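Local coordinates for SalCYP truncation (Salinispora tropica, PDB 7ABB), which belongs to the cytochrome P450 family, a largely helical class of heme proteins, and is seen here with heme c bound, at residues V11-F16 / R23-E28; S47-I52 / P314-E319; I248-H253 / E321-D326. All coordinates share one frame; numbering follows the deposited sequence.

Contact 1 (V11-F16 / R23-E28); sequences VEFDFF and RRVAAE
Val25, on the helix 19-29, pushes its two methyl groups against two side chains of the incoming loop, Val11 and Phe13. The branches largely divide the work. CG1 meets Val11 CG2 at 4.1 Å, the two valines reaching toward each other tip to tip, while CG2 lies 3.8 Å from Phe13 CD1 and almost as near CE1 of the same ring. Phe13 has its CG anti to the backbone N (chi1 176°), which swings the phenyl ring out from the loop toward the helix, and Val25 comes at it obliquely. The tight part of the contact is entirely apolar, and no hydrogen bond crosses between the two segments. Tyr22 and Phe35 each meet the Phe13 ring edge-to-face, and Phe35 also touches both valines, so the small cluster is closed in by the strand 34-37.

The outward side is polar and much looser. One residue before Val25, Arg24 extends along the exposed surface of the helix, where its NH1 forms a salt bridge with Glu28 OE1 at 2.6 Å, one turn on. The pair links successive turns of the helix and does not touch residues 11-16. Beyond Phe13 the loop turns away: Asp14 OD1 accepts from Phe16 N at 2.8 Å, an Asx turn in which the donor arrives 42° out of the carboxylate plane, and Phe15 O is hydrogen-bonded to Tyr22 OH. Backbone bonds from Val11 to His36 and Ser38 tie the start of the loop to the strand 34-37 and the residue after it. The arrangement is that of the N-terminal part of a cytochrome P450, where the first helix and the segment leading into it pack against the opening hairpin of the main beta sheet.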
ATOM      1  N   VAL A  11     -21.137  12.829 -13.695  1.00 30.67           N
ATOM      2  CA  VAL A  11     -21.312  13.378 -12.360  1.00 30.15           C
ATOM      3  C   VAL A  11     -20.084  14.198 -12.001  1.00 32.73           C
ATOM      4  O   VAL A  11     -18.976  13.944 -12.484  1.00 30.45           O
ATOM      5  CB  VAL A  11     -21.563  12.275 -11.313  1.00 37.84           C
ATOM      6  CG1 VAL A  11     -22.946  11.682 -11.505  1.00 51.28           C
ATOM      7  CG2 VAL A  11     -20.501  11.198 -11.398  1.00 34.92           C
ATOM      8  N   GLU A  12     -20.290  15.201 -11.148  1.00 30.48           N
ATOM      9  CA  GLU A  12     -19.188  16.036 -10.675  1.00 35.91           C
ATOM     10  C   GLU A  12     -18.554  15.314  -9.493  1.00 37.85           C
ATOM     11  O   GLU A  12     -18.854  15.581  -8.335  1.00 37.24           O
ATOM     12  CB  GLU A  12     -19.690  17.425 -10.297  1.00 41.39           C
ATOM     13  CG  GLU A  12     -18.594  18.468 -10.069  1.00 48.52           C
ATOM     14  CD  GLU A  12     -17.944  18.945 -11.357  1.00 63.35           C
ATOM     15  OE1 GLU A  12     -18.527  18.728 -12.440  1.00 60.45           O
ATOM     16  OE2 GLU A  12     -16.846  19.539 -11.285  1.00 70.20           O
ATOM     17  N   PHE A  13     -17.670  14.368  -9.804  1.00 28.14           N
ATOM     18  CA  PHE A  13     -17.071  13.482  -8.808  1.00 26.46           C
ATOM     19  C   PHE A  13     -15.596  13.798  -8.619  1.00 26.66           C
ATOM     20  O   PHE A  13     -14.832  13.835  -9.588  1.00 29.96           O
ATOM     21  CB  PHE A  13     -17.229  12.018  -9.220  1.00 26.49           C
ATOM     22  CG  PHE A  13     -16.543  11.037  -8.296  1.00 25.18           C
ATOM     23  CD1 PHE A  13     -17.076  10.743  -7.062  1.00 35.88           C
ATOM     24  CD2 PHE A  13     -15.377  10.393  -8.688  1.00 23.61           C
ATOM     25  CE1 PHE A  13     -16.459   9.839  -6.226  1.00 32.26           C
ATOM     26  CE2 PHE A  13     -14.767   9.465  -7.867  1.00 25.24           C
ATOM     27  CZ  PHE A  13     -15.300   9.201  -6.623  1.00 27.97           C
ATOM     28  N   ASP A  14     -15.200  13.982  -7.362  1.00 28.20           N
ATOM     29  CA  ASP A  14     -13.821  14.257  -6.982  1.00 29.43           C
ATOM     30  C   ASP A  14     -13.125  12.938  -6.657  1.00 30.67           C
ATOM     31  O   ASP A  14     -13.574  12.205  -5.773  1.00 29.09           O
ATOM     32  CB  ASP A  14     -13.824  15.193  -5.771  1.00 34.33           C
ATOM     33  CG  ASP A  14     -12.428  15.535  -5.255  1.00 37.70           C
ATOM     34  OD1 ASP A  14     -11.440  14.859  -5.601  1.00 40.15           O
ATOM     35  OD2 ASP A  14     -12.337  16.504  -4.473  1.00 51.34           O
ATOM     36  N   PHE A  15     -12.038  12.626  -7.368  1.00 27.88           N
ATOM     37  CA  PHE A  15     -11.424  11.318  -7.148  1.00 24.65           C
ATOM     38  C   PHE A  15     -10.703  11.212  -5.804  1.00 27.27           C
ATOM     39  O   PHE A  15     -10.290  10.107  -5.435  1.00 27.75           O
ATOM     40  CB  PHE A  15     -10.467  10.953  -8.285  1.00 27.47           C
ATOM     41  CG  PHE A  15      -9.367  11.949  -8.514  1.00 28.88           C
ATOM     42  CD1 PHE A  15      -8.359  12.118  -7.587  1.00 32.83           C
ATOM     43  CD2 PHE A  15      -9.327  12.692  -9.678  1.00 48.17           C
ATOM     44  CE1 PHE A  15      -7.344  13.030  -7.797  1.00 50.55           C
ATOM     45  CE2 PHE A  15      -8.310  13.604  -9.896  1.00 47.90           C
ATOM     46  CZ  PHE A  15      -7.320  13.771  -8.953  1.00 46.76           C
ATOM     47  N   PHE A  16     -10.540  12.306  -5.076  1.00 28.86           N
ATOM     48  CA  PHE A  16     -10.028  12.230  -3.696  1.00 32.32           C
ATOM     49  C   PHE A  16     -11.043  11.681  -2.713  1.00 40.91           C
ATOM     50  O   PHE A  16     -10.814  11.678  -1.502  1.00 40.66           O
ATOM     51  CB  PHE A  16      -9.572  13.616  -3.246  1.00 46.89           C
ATOM     52  CG  PHE A  16      -8.288  14.058  -3.875  1.00 46.95           C
ATOM     53  CD1 PHE A  16      -7.104  13.403  -3.585  1.00 62.63           C
ATOM     54  CD2 PHE A  16      -8.258  15.132  -4.753  1.00 65.68           C
ATOM     55  CE1 PHE A  16      -5.909  13.806  -4.162  1.00 63.22           C
ATOM     56  CE2 PHE A  16      -7.063  15.541  -5.334  1.00 66.22           C
ATOM     57  CZ  PHE A  16      -5.890  14.876  -5.036  1.00 59.32           C
ATOM     58  N   ARG A  23     -18.136   4.036  -3.655  1.00 24.86           N
ATOM     59  CA  ARG A  23     -19.135   2.982  -3.756  1.00 23.26           C
ATOM     60  C   ARG A  23     -20.540   3.560  -3.875  1.00 23.76           C
ATOM     61  O   ARG A  23     -21.351   3.050  -4.655  1.00 27.00           O
ATOM     62  CB  ARG A  23     -19.041   2.029  -2.571  1.00 22.67           C
ATOM     63  CG  ARG A  23     -17.811   1.129  -2.677  1.00 21.43           C
ATOM     64  CD  ARG A  23     -17.781  -0.002  -1.667  1.00 23.35           C
ATOM     65  NE  ARG A  23     -17.507   0.449  -0.301  1.00 25.79           N
ATOM     66  CZ  ARG A  23     -16.298   0.527   0.261  1.00 22.66           C
ATOM     67  NH1 ARG A  23     -15.208   0.214  -0.440  1.00 22.99           N
ATOM     68  NH2 ARG A  23     -16.195   0.947   1.523  1.00 25.01           N
ATOM     69  N   ARG A  24     -20.831   4.648  -3.157  1.00 25.33           N
ATOM     70  CA  ARG A  24     -22.153   5.274  -3.259  1.00 26.71           C
ATOM     71  C   ARG A  24     -22.376   5.854  -4.648  1.00 27.98           C
ATOM     72  O   ARG A  24     -23.455   5.699  -5.232  1.00 29.76           O
ATOM     73  CB  ARG A  24     -22.309   6.374  -2.225  1.00 30.24           C
ATOM     74  CG  ARG A  24     -23.708   7.010  -2.211  1.00 43.89           C
ATOM     75  CD  ARG A  24     -23.744   8.296  -1.385  1.00 61.95           C
ATOM     76  NE  ARG A  24     -22.899   9.337  -1.970  1.00 71.27           N
ATOM     77  CZ  ARG A  24     -23.280  10.161  -2.944  1.00 70.28           C
ATOM     78  NH1 ARG A  24     -24.505  10.084  -3.458  1.00 77.85           N
ATOM     79  NH2 ARG A  24     -22.431  11.069  -3.408  1.00 64.68           N
ATOM     80  N   VAL A  25     -21.376   6.555  -5.181  1.00 25.62           N
ATOM     81  CA  VAL A  25     -21.528   7.163  -6.496  1.00 24.34           C
ATOM     82  C   VAL A  25     -21.703   6.076  -7.544  1.00 26.81           C
ATOM     83  O   VAL A  25     -22.528   6.199  -8.456  1.00 26.14           O
ATOM     84  CB  VAL A  25     -20.332   8.082  -6.813  1.00 26.30           C
ATOM     85  CG1 VAL A  25     -20.388   8.548  -8.277  1.00 28.40           C
ATOM     86  CG2 VAL A  25     -20.345   9.280  -5.912  1.00 27.93           C
ATOM     87  N   ALA A  26     -20.938   4.989  -7.419  1.00 23.71           N
ATOM     88  CA  ALA A  26     -21.051   3.882  -8.354  1.00 22.80           C
ATOM     89  C   ALA A  26     -22.438   3.231  -8.264  1.00 23.86           C
ATOM     90  O   ALA A  26     -23.060   2.949  -9.302  1.00 24.33           O
ATOM     91  CB  ALA A  26     -19.914   2.892  -8.094  1.00 26.48           C
ATOM     92  N   ALA A  27     -22.949   3.043  -7.044  1.00 25.02           N
ATOM     93  CA  ALA A  27     -24.271   2.446  -6.863  1.00 27.27           C
ATOM     94  C   ALA A  27     -25.347   3.284  -7.539  1.00 29.66           C
ATOM     95  O   ALA A  27     -26.316   2.745  -8.080  1.00 31.11           O
ATOM     96  CB  ALA A  27     -24.594   2.291  -5.378  1.00 29.73           C
ATOM     97  N   GLU A  28     -25.186   4.606  -7.542  1.00 27.28           N
ATOM     98  CA  GLU A  28     -26.216   5.480  -8.102  1.00 31.07           C
ATOM     99  C   GLU A  28     -26.036   5.754  -9.590  1.00 30.45           C
ATOM    100  O   GLU A  28     -27.017   6.011 -10.293  1.00 32.78           O
ATOM    101  CB  GLU A  28     -26.232   6.807  -7.337  1.00 30.83           C
ATOM    102  CG  GLU A  28     -26.754   6.664  -5.909  1.00 43.70           C
ATOM    103  CD  GLU A  28     -26.352   7.815  -4.993  1.00 64.37           C
ATOM    104  OE1 GLU A  28     -25.490   8.631  -5.386  1.00 73.34           O
ATOM    105  OE2 GLU A  28     -26.903   7.900  -3.875  1.00 62.59           O
TER

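Contact 2 (S47-I52 / P314-E319); sequences STYEGI and PAVFPE
Tyr49, in the first turn of a helix, receives Val316 and Phe317 from the same side of its ring. The valine and phenylalanine belong to the long loop that, in the cytochrome P450 fold, leads from the short helix 307-310 toward the heme-binding region and includes the meander. Tyr49 CG lies anti to its backbone N (chi1 176°), carrying the ring out toward residues 314-319. Val316 CG1 sits over the middle of the tyrosine ring, 4.3 Å from the centroid, a CH-pi contact. Its other methyl, CG2, slips to 3.8 Å from Tyr49 CD2. Beside it, Phe317 turns an edge toward the tyrosine in an offset edge-to-face pair, the planes at 79° and the centroids 5.6 Å apart; CE2 leads, 3.7 Å from Tyr49 CD1. Val316 CG1 also lies over the rim of one Phe317 face, so this methyl fills the corner between two nearly perpendicular rings.

Further out, polar bonds hold the tyrosine at both ends. Its hydroxyl OH is hydrogen-bonded to Pro331 O, farther along the same loop, and its backbone N to Asp313 OD2, just ahead of Pro314. Pro331 and Asn330 also pack on the Phe317 ring, which is buried. The helix start is fixed by Thr48 at the N-cap, where Gly51 N donates to the threonine OG1 at 2.9 Å.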
ATOM      1  N   SER A  47     -15.901   0.313 -12.465  1.00 19.54           N
ATOM      2  CA  SER A  47     -16.582  -0.070 -11.232  1.00 19.11           C
ATOM      3  C   SER A  47     -16.732  -1.568 -11.007  1.00 21.73           C
ATOM      4  O   SER A  47     -17.348  -1.963 -10.000  1.00 22.87           O
ATOM      5  CB  SER A  47     -17.972   0.558 -11.190  1.00 21.22           C
ATOM      6  OG  SER A  47     -18.794  -0.007 -12.201  1.00 23.03           O
ATOM      7  N   THR A  48     -16.202  -2.411 -11.887  1.00 18.37           N
ATOM      8  CA  THR A  48     -16.348  -3.853 -11.747  1.00 17.75           C
ATOM      9  C   THR A  48     -14.996  -4.508 -11.525  1.00 20.18           C
ATOM     10  O   THR A  48     -13.961  -4.010 -11.988  1.00 19.06           O
ATOM     11  CB  THR A  48     -17.038  -4.500 -12.976  1.00 19.77           C
ATOM     12  OG1 THR A  48     -16.167  -4.499 -14.129  1.00 20.33           O
ATOM     13  CG2 THR A  48     -18.308  -3.792 -13.327  1.00 20.23           C
ATOM     14  N   TYR A  49     -15.033  -5.653 -10.840  1.00 18.87           N
ATOM     15  CA  TYR A  49     -13.831  -6.450 -10.637  1.00 18.03           C
ATOM     16  C   TYR A  49     -13.270  -6.906 -11.973  1.00 19.14           C
ATOM     17  O   TYR A  49     -12.079  -6.719 -12.241  1.00 18.10           O
ATOM     18  CB  TYR A  49     -14.155  -7.650  -9.759  1.00 17.96           C
ATOM     19  CG  TYR A  49     -13.023  -8.600  -9.547  1.00 18.82           C
ATOM     20  CD1 TYR A  49     -12.124  -8.403  -8.517  1.00 16.66           C
ATOM     21  CD2 TYR A  49     -12.860  -9.717 -10.355  1.00 17.50           C
ATOM     22  CE1 TYR A  49     -11.060  -9.289  -8.295  1.00 18.92           C
ATOM     23  CE2 TYR A  49     -11.814 -10.614 -10.140  1.00 18.16           C
ATOM     24  CZ  TYR A  49     -10.921 -10.402  -9.111  1.00 17.56           C
ATOM     25  OH  TYR A  49      -9.899 -11.294  -8.905  1.00 21.70           O
ATOM     26  N   GLU A  50     -14.111  -7.516 -12.816  1.00 18.72           N
ATOM     27  CA  GLU A  50     -13.571  -8.064 -14.065  1.00 20.72           C
ATOM     28  C   GLU A  50     -13.045  -6.945 -14.962  1.00 23.03           C
ATOM     29  O   GLU A  50     -11.997  -7.109 -15.622  1.00 20.28           O
ATOM     30  CB  GLU A  50     -14.607  -8.930 -14.781  1.00 23.49           C
ATOM     31  CG  GLU A  50     -15.786  -8.185 -15.334  1.00 30.63           C
ATOM     32  CD  GLU A  50     -16.723  -9.075 -16.165  1.00 44.16           C
ATOM     33  OE1 GLU A  50     -16.232  -9.863 -17.003  1.00 47.32           O
ATOM     34  OE2 GLU A  50     -17.951  -8.990 -15.985  1.00 39.85           O
ATOM     35  N   GLY A  51     -13.715  -5.788 -14.967  1.00 18.75           N
ATOM     36  CA  GLY A  51     -13.274  -4.694 -15.824  1.00 20.92           C
ATOM     37  C   GLY A  51     -11.988  -4.065 -15.325  1.00 17.30           C
ATOM     38  O   GLY A  51     -11.076  -3.747 -16.101  1.00 19.14           O
ATOM     39  N   ILE A  52     -11.888  -3.877 -14.024  1.00 16.00           N
ATOM     40  CA  ILE A  52     -10.660  -3.323 -13.470  1.00 16.61           C
ATOM     41  C   ILE A  52      -9.495  -4.288 -13.641  1.00 19.43           C
ATOM     42  O   ILE A  52      -8.373  -3.877 -14.009  1.00 18.28           O
ATOM     43  CB  ILE A  52     -10.919  -2.966 -12.007  1.00 15.78           C
ATOM     44  CG1 ILE A  52     -11.795  -1.716 -11.973  1.00 17.31           C
ATOM     45  CG2 ILE A  52      -9.614  -2.762 -11.269  1.00 15.81           C
ATOM     46  CD1 ILE A  52     -12.378  -1.403 -10.625  1.00 18.00           C
ATOM     47  N   PRO A 314     -20.180  -7.051  -5.945  1.00 21.18           N
ATOM     48  CA  PRO A 314     -20.974  -8.181  -5.441  1.00 21.94           C
ATOM     49  C   PRO A 314     -21.097  -9.321  -6.429  1.00 24.73           C
ATOM     50  O   PRO A 314     -21.509 -10.416  -6.031  1.00 28.22           O
ATOM     51  CB  PRO A 314     -22.329  -7.539  -5.124  1.00 25.73           C
ATOM     52  CG  PRO A 314     -22.411  -6.355  -6.084  1.00 27.72           C
ATOM     53  CD  PRO A 314     -20.995  -5.855  -6.206  1.00 24.15           C
ATOM     54  N   ALA A 315     -20.710  -9.120  -7.687  1.00 25.30           N
ATOM     55  CA  ALA A 315     -20.726 -10.239  -8.626  1.00 29.71           C
ATOM     56  C   ALA A 315     -19.640 -11.248  -8.279  1.00 27.51           C
ATOM     57  O   ALA A 315     -19.750 -12.422  -8.659  1.00 31.57           O
ATOM     58  CB  ALA A 315     -20.536  -9.747 -10.065  1.00 29.16           C
ATOM     59  N   VAL A 316     -18.612 -10.805  -7.549  1.00 24.21           N
ATOM     60  CA  VAL A 316     -17.470 -11.630  -7.190  1.00 22.60           C
ATOM     61  C   VAL A 316     -17.369 -11.852  -5.684  1.00 27.38           C
ATOM     62  O   VAL A 316     -16.959 -12.932  -5.243  1.00 26.14           O
ATOM     63  CB  VAL A 316     -16.176 -10.992  -7.732  1.00 21.47           C
ATOM     64  CG1 VAL A 316     -14.942 -11.771  -7.280  1.00 21.63           C
ATOM     65  CG2 VAL A 316     -16.236 -10.926  -9.248  1.00 22.05           C
ATOM     66  N   PHE A 317     -17.726 -10.844  -4.880  1.00 21.52           N
ATOM     67  CA  PHE A 317     -17.599 -10.899  -3.425  1.00 21.00           C
ATOM     68  C   PHE A 317     -18.970 -10.691  -2.794  1.00 23.79           C
ATOM     69  O   PHE A 317     -19.348  -9.556  -2.456  1.00 26.30           O
ATOM     70  CB  PHE A 317     -16.611  -9.851  -2.914  1.00 22.11           C
ATOM     71  CG  PHE A 317     -15.274  -9.872  -3.583  1.00 19.96           C
ATOM     72  CD1 PHE A 317     -14.245 -10.645  -3.077  1.00 19.06           C
ATOM     73  CD2 PHE A 317     -15.029  -9.076  -4.679  1.00 20.74           C
ATOM     74  CE1 PHE A 317     -13.007 -10.659  -3.662  1.00 18.23           C
ATOM     75  CE2 PHE A 317     -13.777  -9.081  -5.281  1.00 18.21           C
ATOM     76  CZ  PHE A 317     -12.761  -9.866  -4.751  1.00 17.87           C
ATOM     77  N   PRO A 318     -19.761 -11.743  -2.663  1.00 24.16           N
ATOM     78  CA  PRO A 318     -21.100 -11.582  -2.080  1.00 25.74           C
ATOM     79  C   PRO A 318     -21.028 -11.012  -0.669  1.00 26.78           C
ATOM     80  O   PRO A 318     -20.113 -11.309   0.103  1.00 27.68           O
ATOM     81  CB  PRO A 318     -21.662 -13.004  -2.094  1.00 30.17           C
ATOM     82  CG  PRO A 318     -20.829 -13.757  -3.070  1.00 47.19           C
ATOM     83  CD  PRO A 318     -19.461 -13.146  -2.984  1.00 29.30           C
ATOM     84  N   GLU A 319     -22.016 -10.191  -0.328  1.00 28.26           N
ATOM     85  CA  GLU A 319     -22.010  -9.417   0.912  1.00 27.43           C
ATOM     86  C   GLU A 319     -20.675  -8.685   1.059  1.00 27.53           C
ATOM     87  O   GLU A 319     -19.942  -8.906   2.029  1.00 26.04           O
ATOM     88  CB  GLU A 319     -22.280 -10.286   2.135  1.00 29.76           C
ATOM     89  CG  GLU A 319     -23.521 -11.069   2.019  1.00 39.71           C
ATOM     90  CD  GLU A 319     -23.806 -11.854   3.271  1.00 64.45           C
ATOM     91  OE1 GLU A 319     -23.270 -11.508   4.357  1.00 47.92           O
ATOM     92  OE2 GLU A 319     -24.557 -12.835   3.137  1.00 45.21           O
TER

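Contact 3 (I248-H253 / E321-D326)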
ATOM      1  N   ILE A 248      -6.811  -3.220  12.740  1.00 16.70           N
ATOM      2  CA  ILE A 248      -6.883  -3.225  14.204  1.00 15.18           C
ATOM      3  C   ILE A 248      -8.060  -2.395  14.680  1.00 18.36           C
ATOM      4  O   ILE A 248      -8.676  -2.721  15.697  1.00 19.25           O
ATOM      5  CB  ILE A 248      -5.561  -2.745  14.840  1.00 16.36           C
ATOM      6  CG1 ILE A 248      -5.499  -3.237  16.283  1.00 23.91           C
ATOM      7  CG2 ILE A 248      -5.413  -1.257  14.781  1.00 22.60           C
ATOM      8  CD1 ILE A 248      -5.108  -4.712  16.350  1.00 29.77           C
ATOM      9  N   GLN A 249      -8.406  -1.318  13.972  1.00 17.42           N
ATOM     10  CA  GLN A 249      -9.568  -0.540  14.385  1.00 18.50           C
ATOM     11  C   GLN A 249     -10.840  -1.379  14.324  1.00 18.93           C
ATOM     12  O   GLN A 249     -11.692  -1.305  15.227  1.00 19.70           O
ATOM     13  CB  GLN A 249      -9.701   0.713  13.524  1.00 18.23           C
ATOM     14  CG  GLN A 249     -10.908   1.536  13.939  1.00 21.55           C
ATOM     15  CD  GLN A 249     -11.057   2.834  13.211  1.00 23.13           C
ATOM     16  OE1 GLN A 249     -10.919   3.903  13.795  1.00 23.44           O
ATOM     17  NE2 GLN A 249     -11.423   2.754  11.948  1.00 21.93           N
ATOM     18  N   HIS A 250     -11.002  -2.173  13.264  1.00 18.71           N
ATOM     19  CA  HIS A 250     -12.135  -3.077  13.184  1.00 19.24           C
ATOM     20  C   HIS A 250     -12.145  -4.075  14.337  1.00 20.38           C
ATOM     21  O   HIS A 250     -13.179  -4.265  14.995  1.00 22.38           O
ATOM     22  CB  HIS A 250     -12.114  -3.820  11.845  1.00 20.29           C
ATOM     23  CG  HIS A 250     -13.187  -4.851  11.737  1.00 20.97           C
ATOM     24  ND1 HIS A 250     -14.362  -4.628  11.052  1.00 26.63           N
ATOM     25  CD2 HIS A 250     -13.253  -6.120  12.203  1.00 20.48           C
ATOM     26  CE1 HIS A 250     -15.121  -5.706  11.128  1.00 28.85           C
ATOM     27  NE2 HIS A 250     -14.475  -6.628  11.814  1.00 22.79           N
ATOM     28  N   LEU A 251     -11.013  -4.753  14.584  1.00 20.41           N
ATOM     29  CA  LEU A 251     -10.967  -5.713  15.683  1.00 21.55           C
ATOM     30  C   LEU A 251     -11.301  -5.042  17.012  1.00 22.16           C
ATOM     31  O   LEU A 251     -11.974  -5.633  17.866  1.00 23.97           O
ATOM     32  CB  LEU A 251      -9.595  -6.377  15.737  1.00 21.77           C
ATOM     33  CG  LEU A 251      -9.195  -7.205  14.505  1.00 20.37           C
ATOM     34  CD1 LEU A 251      -7.751  -7.701  14.637  1.00 21.37           C
ATOM     35  CD2 LEU A 251     -10.102  -8.392  14.288  1.00 21.52           C
ATOM     36  N   ALA A 252     -10.842  -3.804  17.206  1.00 21.64           N
ATOM     37  CA  ALA A 252     -11.115  -3.090  18.454  1.00 20.62           C
ATOM     38  C   ALA A 252     -12.582  -2.744  18.637  1.00 25.45           C
ATOM     39  O   ALA A 252     -12.991  -2.449  19.757  1.00 26.15           O
ATOM     40  CB  ALA A 252     -10.254  -1.827  18.492  1.00 22.69           C
ATOM     41  N   HIS A 253     -13.376  -2.800  17.582  1.00 22.17           N
ATOM     42  CA  HIS A 253     -14.789  -2.445  17.575  1.00 26.78           C
ATOM     43  C   HIS A 253     -15.685  -3.669  17.497  1.00 26.60           C
ATOM     44  O   HIS A 253     -16.895  -3.549  17.740  1.00 29.68           O
ATOM     45  CB  HIS A 253     -15.039  -1.526  16.351  1.00 33.43           C
ATOM     46  CG  HIS A 253     -16.434  -1.016  16.210  1.00 30.11           C
ATOM     47  ND1 HIS A 253     -17.137  -0.439  17.248  1.00 43.25           N
ATOM     48  CD2 HIS A 253     -17.242  -0.962  15.129  1.00 33.29           C
ATOM     49  CE1 HIS A 253     -18.332  -0.076  16.817  1.00 51.28           C
ATOM     50  NE2 HIS A 253     -18.422  -0.382  15.534  1.00 46.86           N
ATOM     51  N   GLU A 321     -19.568  -5.788   1.908  1.00 25.84           N
ATOM     52  CA  GLU A 321     -19.220  -4.926   3.023  1.00 30.68           C
ATOM     53  C   GLU A 321     -18.906  -5.711   4.283  1.00 37.35           C
ATOM     54  O   GLU A 321     -18.400  -5.124   5.243  1.00 37.17           O
ATOM     55  CB  GLU A 321     -20.345  -3.924   3.286  1.00 33.76           C
ATOM     56  CG  GLU A 321     -20.408  -2.845   2.213  1.00 49.40           C
ATOM     57  CD  GLU A 321     -21.078  -1.571   2.688  1.00 67.71           C
ATOM     58  OE1 GLU A 321     -22.029  -1.662   3.496  1.00 73.30           O
ATOM     59  OE2 GLU A 321     -20.645  -0.477   2.257  1.00 81.87           O
ATOM     60  N   ARG A 322     -19.169  -7.015   4.291  1.00 25.83           N
ATOM     61  CA  ARG A 322     -18.994  -7.829   5.494  1.00 23.59           C
ATOM     62  C   ARG A 322     -17.563  -8.309   5.583  1.00 23.08           C
ATOM     63  O   ARG A 322     -17.026  -8.871   4.625  1.00 23.03           O
ATOM     64  CB  ARG A 322     -19.895  -9.053   5.468  1.00 26.73           C
ATOM     65  CG  ARG A 322     -19.765  -9.922   6.706  1.00 38.84           C
ATOM     66  CD  ARG A 322     -20.832 -11.004   6.764  1.00 56.55           C
ATOM     67  NE  ARG A 322     -21.151 -11.332   8.149  1.00 64.02           N
ATOM     68  CZ  ARG A 322     -22.329 -11.130   8.740  1.00 51.78           C
ATOM     69  NH1 ARG A 322     -23.368 -10.617   8.077  1.00 48.35           N
ATOM     70  NH2 ARG A 322     -22.472 -11.469  10.012  1.00 63.99           N
ATOM     71  N   VAL A 323     -16.950  -8.118   6.746  1.00 24.96           N
ATOM     72  CA  VAL A 323     -15.665  -8.741   7.026  1.00 22.29           C
ATOM     73  C   VAL A 323     -15.952 -10.192   7.395  1.00 25.46           C
ATOM     74  O   VAL A 323     -16.619 -10.465   8.400  1.00 27.84           O
ATOM     75  CB  VAL A 323     -14.924  -8.013   8.159  1.00 25.66           C
ATOM     76  CG1 VAL A 323     -13.680  -8.793   8.580  1.00 25.19           C
ATOM     77  CG2 VAL A 323     -14.537  -6.618   7.702  1.00 25.89           C
ATOM     78  N   ASP A 324     -15.486 -11.125   6.563  1.00 22.12           N
ATOM     79  CA  ASP A 324     -15.766 -12.543   6.779  1.00 23.00           C
ATOM     80  C   ASP A 324     -14.447 -13.289   6.634  1.00 23.49           C
ATOM     81  O   ASP A 324     -13.980 -13.518   5.516  1.00 22.98           O
ATOM     82  CB  ASP A 324     -16.821 -13.053   5.794  1.00 24.20           C
ATOM     83  CG  ASP A 324     -17.167 -14.493   6.028  1.00 30.71           C
ATOM     84  OD1 ASP A 324     -16.568 -15.111   6.939  1.00 30.00           O
ATOM     85  OD2 ASP A 324     -18.084 -15.009   5.331  1.00 32.42           O
ATOM     86  N   PHE A 325     -13.827 -13.635   7.764  1.00 24.76           N
ATOM     87  CA  PHE A 325     -12.553 -14.340   7.699  1.00 24.85           C
ATOM     88  C   PHE A 325     -12.677 -15.691   7.016  1.00 28.60           C
ATOM     89  O   PHE A 325     -11.666 -16.237   6.552  1.00 27.12           O
ATOM     90  CB  PHE A 325     -11.976 -14.575   9.091  1.00 26.13           C
ATOM     91  CG  PHE A 325     -11.635 -13.324   9.852  1.00 23.00           C
ATOM     92  CD1 PHE A 325     -11.522 -12.096   9.238  1.00 23.58           C
ATOM     93  CD2 PHE A 325     -11.439 -13.405  11.206  1.00 25.46           C
ATOM     94  CE1 PHE A 325     -11.196 -10.957   9.987  1.00 23.84           C
ATOM     95  CE2 PHE A 325     -11.116 -12.277  11.968  1.00 24.43           C
ATOM     96  CZ  PHE A 325     -11.011 -11.057  11.342  1.00 23.17           C
ATOM     97  N   ASP A 326     -13.886 -16.253   6.973  1.00 26.61           N
ATOM     98  CA  ASP A 326     -14.145 -17.540   6.345  1.00 27.13           C
ATOM     99  C   ASP A 326     -14.623 -17.409   4.905  1.00 25.61           C
ATOM    100  O   ASP A 326     -15.061 -18.401   4.323  1.00 30.70           O
ATOM    101  CB  ASP A 326     -15.162 -18.309   7.188  1.00 29.33           C
ATOM    102  CG  ASP A 326     -14.640 -18.584   8.585  1.00 29.41           C
ATOM    103  OD1 ASP A 326     -13.503 -19.078   8.702  1.00 36.50           O
ATOM    104  OD2 ASP A 326     -15.363 -18.313   9.569  1.00 33.14           O
TER
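A chi1 of 175° carries the His250 imidazole straight out from its helix toward Val323, while at the next residue Leu251 has CG anti to the carbonyl carbon (chi1 -62°) and leans over to Phe325. The histidine and valine approach from opposite directions. Val323 CG2 comes to 3.6 Å from His250 CE1, and Val323 CB stands 3.8 Å from the same carbon, so the branched end of the valine straddles CE1, meeting the ring obliquely. The second pair is lighter: Leu251 CD2 lies near the plane of the Phe325 ring, touching its edge at CZ over 4.1 Å.

No hydrogen bond joins the two segments. The polar end of the histidine is held instead by Asp257, whose OD2 is bonded to His250 NE2 and limits rotation of the ring; His254 stacks on it as well. Around the phenylalanine, Asp324 OD1 accepts from Asp326 N at 2.9 Å, making an Asx turn, and the Asp324 N bonds to Glu274, probably the glutamate of the ExxR motif of helix K. Phe275 touches all four contacting side chains, so the helix 268-278 backs the seam at which the loop 321-326 meets the last turns of the helix 238-253, with the helix 255-263 packing on Leu251 and Phe325.

Contact 1 comes first and is complete before the others begin; contacts 2 and 3 then interlock along the chain, since 47-52, 248-253, 314-319 and 321-326 follow in that order. The last two segments belong to one loop between the helices 307-310 and 345-362. The centres of contacts 1 and 2 are about 17 Å apart, those of 2 and 3 about 20 Å, and those of 1 and 3 about 25 Å. Arg23 and Glu321 still touch between contacts 1 and 3. The loop thus packs against both the helix 49-56, which follows the first strands of the main sheet, and, a little later, the helix 238-253 of the helical part.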